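Local atomic coordinates of hemin degrading factor (Pseudomonas aeruginosa, PDB entry 4MF9), a protein that binds heme and probably takes part in its trafficking and degradation in Pseudomonas aeruginosa. Residues P32-A36 and R37-A41; A67-L70 and P71-E75. All blocks are in the same frame, centred on the assembly; numbering follows the deposited sequence.

Interaction 1: residues P32-A36 and R37-A41; sequences PQLRA and RDAAA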
ATOM      1  N   PRO A  32      18.743   6.285  16.691  1.00 37.50           N
ATOM      2  CA  PRO A  32      18.566   6.970  15.403  1.00 37.64           C
ATOM      3  C   PRO A  32      18.118   6.056  14.257  1.00 37.36           C
ATOM      4  O   PRO A  32      17.811   6.555  13.171  1.00 37.37           O
ATOM      5  CB  PRO A  32      19.956   7.545  15.120  1.00 36.79           C
ATOM      6  CG  PRO A  32      20.902   6.705  15.905  1.00 34.23           C
ATOM      7  CD  PRO A  32      20.153   6.262  17.126  1.00 36.45           C
ATOM      8  N   GLN A  33      18.087   4.745  14.494  1.00 34.84           N
ATOM      9  CA  GLN A  33      17.554   3.794  13.516  1.00 31.57           C
ATOM     10  C   GLN A  33      16.032   3.836  13.498  1.00 37.23           C
ATOM     11  O   GLN A  33      15.389   3.535  12.483  1.00 31.52           O
ATOM     12  CB  GLN A  33      18.017   2.367  13.833  1.00 30.07           C
ATOM     13  CG  GLN A  33      17.499   1.780  15.141  1.00 29.76           C
ATOM     14  CD  GLN A  33      18.410   2.079  16.330  1.00 34.46           C
ATOM     15  OE1 GLN A  33      19.143   3.073  16.344  1.00 31.98           O
ATOM     16  NE2 GLN A  33      18.368   1.206  17.334  1.00 32.28           N
ATOM     17  N   LEU A  34      15.464   4.199  14.643  1.00 36.89           N
ATOM     18  CA  LEU A  34      14.022   4.204  14.820  1.00 36.71           C
ATOM     19  C   LEU A  34      13.390   5.172  13.831  1.00 33.80           C
ATOM     20  O   LEU A  34      13.813   6.333  13.720  1.00 33.01           O
ATOM     21  CB  LEU A  34      13.681   4.596  16.259  1.00 33.32           C
ATOM     22  CG  LEU A  34      12.625   3.774  16.998  1.00 35.99           C
ATOM     23  CD1 LEU A  34      13.007   2.307  17.023  1.00 37.00           C
ATOM     24  CD2 LEU A  34      12.462   4.291  18.413  1.00 36.86           C
ATOM     25  N   ARG A  35      12.437   4.670  13.065  1.00 31.40           N
ATOM     26  CA  ARG A  35      11.665   5.518  12.180  1.00 32.61           C
ATOM     27  C   ARG A  35      10.426   6.102  12.878  1.00 28.21           C
ATOM     28  O   ARG A  35      10.042   5.623  13.864  1.00 29.47           O
ATOM     29  CB  ARG A  35      11.277   4.846  10.862  1.00 36.28           C
ATOM     30  CG  ARG A  35      12.287   3.933  10.176  1.00 35.37           C
ATOM     31  CD  ARG A  35      13.311   4.712   9.400  1.00 33.37           C
ATOM     32  NE  ARG A  35      14.266   5.285  10.322  1.00 33.34           N
ATOM     33  CZ  ARG A  35      15.067   6.278  10.004  1.00 36.54           C
ATOM     34  NH1 ARG A  35      15.020   6.751   8.797  1.00 39.02           N
ATOM     35  NH2 ARG A  35      15.925   6.778  10.873  1.00 36.80           N
ATOM     36  N   ALA A  36       9.758   7.047  12.252  1.00 26.97           N
ATOM     37  CA  ALA A  36       8.626   7.712  12.869  1.00 26.71           C
ATOM     38  C   ALA A  36       7.574   6.739  13.314  1.00 23.67           C
ATOM     39  O   ALA A  36       7.117   6.788  14.387  1.00 25.38           O
ATOM     40  CB  ALA A  36       7.981   8.652  11.864  1.00 22.22           C
ATOM     41  N   ARG A  37       7.243   5.804  12.476  1.00 23.11           N
ATOM     42  CA  ARG A  37       6.262   4.828  12.828  1.00 24.81           C
ATOM     43  C   ARG A  37       6.685   3.976  14.018  1.00 26.97           C
ATOM     44  O   ARG A  37       5.922   3.740  14.876  1.00 23.99           O
ATOM     45  CB  ARG A  37       5.929   4.001  11.596  1.00 26.53           C
ATOM     46  CG  ARG A  37       5.538   2.591  11.803  1.00 26.17           C
ATOM     47  CD  ARG A  37       5.758   1.818  10.531  1.00 22.61           C
ATOM     48  NE  ARG A  37       4.512   1.236  10.118  1.00 26.94           N
ATOM     49  CZ  ARG A  37       4.052   0.113  10.584  1.00 30.69           C
ATOM     50  NH1 ARG A  37       4.747  -0.535  11.475  1.00 34.36           N
ATOM     51  NH2 ARG A  37       2.919  -0.366  10.170  1.00 28.27           N
ATOM     52  N   ASP A  38       7.927   3.533  14.049  1.00 27.37           N
ATOM     53  CA  ASP A  38       8.420   2.783  15.185  1.00 30.08           C
ATOM     54  C   ASP A  38       8.443   3.615  16.460  1.00 27.72           C
ATOM     55  O   ASP A  38       7.950   3.178  17.473  1.00 28.04           O
ATOM     56  CB  ASP A  38       9.839   2.327  14.925  1.00 31.73           C
ATOM     57  CG  ASP A  38       9.983   1.507  13.676  1.00 33.14           C
ATOM     58  OD1 ASP A  38       9.651   0.362  13.693  1.00 35.85           O
ATOM     59  OD2 ASP A  38      10.429   2.021  12.705  1.00 36.46           O
ATOM     60  N   ALA A  39       8.966   4.829  16.350  1.00 27.89           N
ATOM     61  CA  ALA A  39       9.036   5.729  17.499  1.00 27.31           C
ATOM     62  C   ALA A  39       7.659   6.023  18.083  1.00 26.13           C
ATOM     63  O   ALA A  39       7.481   5.994  19.301  1.00 25.23           O
ATOM     64  CB  ALA A  39       9.735   7.014  17.121  1.00 29.06           C
ATOM     65  N   ALA A  40       6.689   6.310  17.215  1.00 25.57           N
ATOM     66  CA  ALA A  40       5.327   6.579  17.658  1.00 26.04           C
ATOM     67  C   ALA A  40       4.798   5.447  18.535  1.00 29.05           C
ATOM     68  O   ALA A  40       4.179   5.693  19.570  1.00 30.81           O
ATOM     69  CB  ALA A  40       4.403   6.807  16.459  1.00 24.91           C
ATOM     70  N   ALA A  41       5.056   4.215  18.118  1.00 27.50           N
ATOM     71  CA  ALA A  41       4.658   3.059  18.890  1.00 29.92           C
ATOM     72  C   ALA A  41       5.328   2.994  20.250  1.00 33.81           C
ATOM     73  O   ALA A  41       4.655   2.789  21.244  1.00 38.58           O
ATOM     74  CB  ALA A  41       4.945   1.797  18.117  1.00 32.52           C
TER
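Asp38 reaches back over the start of its helix, and its OD2 accepts a weak hydrogen bond from the backbone N of Arg35, 3.3 Å away and bent to 142° at the hydrogen. The first torsion of Asp38 (chi1 -57°) sets its carboxylate beside its own backbone N, on the side facing Arg35, and OD2 also comes within 3.5 Å of Arg35 CB. Leu34 packs next to this group. Its CG lies 3.8 Å from Asp38 CB, while its CD2 spreads over the backbone of Ala39 and approaches the methyl CB at 4.1 Å.

The Asp38 bond is one weak half of a capping box at the start of helix 36-42: Arg35 is the N-cap, but its side chain does not return the second bond. The main-chain oxygen of Arg35 takes the first helical bond, from Ala39 N at 2.8 Å, and Ala36 O receives Ala40 N next. An acidic side chain suits the first turn, since its charge probably interacts favourably with the helix dipole. Alanine suits positions 39 and 40, where a small methyl permits close packing: Ala39 lies against Trp24 and Leu27 of helix 17-30, and Ala40 against Leu50 of helix 47-52. Leu34 joins Ala39 on Leu27.

Farther out, Arg35 CB and CG touch Asp38, but the guanidinium turns back along the loop, Arg35 NE lying 5.6 Å from Asp38 OD2. Bends at chi2 and chi3 bring NE to Gln33 O at 3.0 Å, above the carbonyl plane, and NH2 makes a weak bond to Pro32 O. The guanidinium of Arg37 forms a salt bridge with Glu86.

Interaction 2: residues A67-L70 and P71-E75; sequences AALL and PALGE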
ATOM      1  N   ALA A  67      -9.159  16.692  -3.922  1.00 24.03           N
ATOM      2  CA  ALA A  67      -9.377  17.081  -5.315  1.00 21.29           C
ATOM      3  C   ALA A  67      -8.392  18.146  -5.804  1.00 18.61           C
ATOM      4  O   ALA A  67      -8.018  18.140  -6.972  1.00 21.10           O
ATOM      5  CB  ALA A  67     -10.806  17.544  -5.516  1.00 24.03           C
ATOM      6  N   ALA A  68      -7.996  19.073  -4.933  1.00 20.79           N
ATOM      7  CA  ALA A  68      -6.944  20.035  -5.288  1.00 21.36           C
ATOM      8  C   ALA A  68      -5.526  19.487  -5.041  1.00 18.65           C
ATOM      9  O   ALA A  68      -4.629  19.642  -5.880  1.00 15.89           O
ATOM     10  CB  ALA A  68      -7.146  21.364  -4.553  1.00 18.73           C
ATOM     11  N   LEU A  69      -5.322  18.865  -3.884  1.00 17.75           N
ATOM     12  CA  LEU A  69      -3.992  18.390  -3.483  1.00 15.57           C
ATOM     13  C   LEU A  69      -3.415  17.339  -4.439  1.00 16.41           C
ATOM     14  O   LEU A  69      -2.291  17.481  -4.924  1.00 16.85           O
ATOM     15  CB  LEU A  69      -4.059  17.840  -2.051  1.00 17.70           C
ATOM     16  CG  LEU A  69      -2.835  17.358  -1.263  1.00 17.95           C
ATOM     17  CD1 LEU A  69      -2.683  15.857  -1.375  1.00 17.27           C
ATOM     18  CD2 LEU A  69      -1.546  18.064  -1.679  1.00 14.95           C
ATOM     19  N   LEU A  70      -4.181  16.289  -4.713  1.00 17.56           N
ATOM     20  CA  LEU A  70      -3.680  15.181  -5.539  1.00 16.18           C
ATOM     21  C   LEU A  70      -3.191  15.572  -6.942  1.00 16.56           C
ATOM     22  O   LEU A  70      -2.099  15.192  -7.323  1.00 16.15           O
ATOM     23  CB  LEU A  70      -4.692  14.031  -5.601  1.00 16.04           C
ATOM     24  CG  LEU A  70      -5.005  13.376  -4.257  1.00 17.21           C
ATOM     25  CD1 LEU A  70      -6.210  12.441  -4.372  1.00 14.74           C
ATOM     26  CD2 LEU A  70      -3.787  12.634  -3.725  1.00 18.01           C
ATOM     27  N   PRO A  71      -3.990  16.338  -7.717  1.00 18.78           N
ATOM     28  CA  PRO A  71      -3.454  16.774  -9.016  1.00 19.25           C
ATOM     29  C   PRO A  71      -2.236  17.671  -8.848  1.00 20.07           C
ATOM     30  O   PRO A  71      -1.295  17.587  -9.644  1.00 19.55           O
ATOM     31  CB  PRO A  71      -4.609  17.588  -9.623  1.00 21.74           C
ATOM     32  CG  PRO A  71      -5.816  17.125  -8.919  1.00 23.97           C
ATOM     33  CD  PRO A  71      -5.377  16.780  -7.526  1.00 22.59           C
ATOM     34  N   ALA A  72      -2.243  18.508  -7.812  1.00 20.58           N
ATOM     35  CA  ALA A  72      -1.144  19.449  -7.570  1.00 21.96           C
ATOM     36  C   ALA A  72       0.198  18.758  -7.342  1.00 23.50           C
ATOM     37  O   ALA A  72       1.251  19.320  -7.656  1.00 21.64           O
ATOM     38  CB  ALA A  72      -1.473  20.373  -6.398  1.00 13.93           C
ATOM     39  N   LEU A  73       0.187  17.554  -6.838  1.00 18.12           N
ATOM     40  CA  LEU A  73       1.423  16.875  -6.615  1.00 20.43           C
ATOM     41  C   LEU A  73       2.155  16.665  -7.904  1.00 19.50           C
ATOM     42  O   LEU A  73       3.299  16.440  -7.901  1.00 20.73           O
ATOM     43  CB  LEU A  73       1.220  15.557  -5.901  1.00 21.32           C
ATOM     44  CG  LEU A  73       0.686  15.624  -4.499  1.00 22.87           C
ATOM     45  CD1 LEU A  73       0.406  14.271  -3.855  1.00 18.30           C
ATOM     46  CD2 LEU A  73       1.508  16.459  -3.594  1.00 19.50           C
ATOM     47  N   GLY A  74       1.419  16.698  -8.993  1.00 20.01           N
ATOM     48  CA  GLY A  74       2.029  16.589 -10.308  1.00 24.07           C
ATOM     49  C   GLY A  74       2.961  17.748 -10.620  1.00 22.34           C
ATOM     50  O   GLY A  74       3.814  17.652 -11.501  1.00 24.77           O
ATOM     51  N   GLU A  75       2.801  18.839  -9.907  1.00 27.04           N
ATOM     52  CA  GLU A  75       3.607  20.026 -10.067  1.00 25.69           C
ATOM     53  C   GLU A  75       5.056  19.756  -9.640  1.00 24.65           C
ATOM     54  O   GLU A  75       5.934  20.429  -9.998  1.00 18.77           O
ATOM     55  CB  GLU A  75       2.961  21.190  -9.310  1.00 28.31           C
ATOM     56  CG  GLU A  75       1.673  21.739  -9.942  1.00 31.90           C
ATOM     57  CD  GLU A  75       0.748  22.550  -9.013  1.00 36.39           C
ATOM     58  OE1 GLU A  75       1.114  22.890  -7.896  1.00 32.67           O
ATOM     59  OE2 GLU A  75      -0.393  22.839  -9.413  1.00 38.17           O
TER
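Pro71 lays its ring against the preceding turn of helix 66-72, where a backbone N-H would otherwise point. Having no hydrogen on its N, it cannot bond to Ala67 O; instead CD stands 3.0 Å from that oxygen and CG nearly as close. Leu70 CB is 3.4 Å from Pro71 CD, a closeness that follows largely from the peptide link to a proline. The helix is kinked at this point, and the next bond, Ala72 N to Ala68 O, is long at 3.3 Å.

The three leucines suit the buried side of the turn, but they differ in conformation. In Leu69, CG is anti to the backbone N (chi1 -175°), and chi2, -96°, lies off the staggered values; CD2 is nearly eclipsed with CA and swings forward to meet Leu73 CD2 at 3.9 Å, the two side chains crossing at a slant. Leu73 has CG anti to its carbonyl carbon (chi1 -65°) and an ordinary, near-anti second torsion, and its CG rests 3.5 Å from Leu69 O. Leu70 shares both torsions, yet its branch points to other neighbours: Tyr96, Leu121, Val99 and Val101. Tyr96 also touches Leu73. Ala72 CB is small enough to sit 3.3 Å from both Ala68 O and Leu69 O.

Beyond the kink the hydrogen bonding changes. Leu73 N divides itself between Leu69 O and Leu70 O, both bonds weak, and then Gly74 N bonds to Pro71 O and Glu75 N to Ala72 O. The switch from i+4 to i+3 bonds marks a proline-kinked alpha-helix passing into a 3-10 turn in a HemS/ChuX-type domain.

Interaction 1 comes first along the chain, at the beginning of helix 36-42, and interaction 2 follows in the last turn of helix 66-72, where it passes into 3-10 geometry; helix 47-52 and strand 59-62 intervene. Their centres lie 29 Å apart and their nearest atoms about 18 Å, so they do not touch. Each is also about 19 Å from the centre of the chain. Interaction 1 packs among helices 17-30 and 47-52, away from the annotated sites. Interaction 2 rests partly on strand 99-101, and its Leu70 side chain is about 13 Å from the bound heme, outside the ligand pocket. Both belong to the N-terminal part of this heme-binding protein.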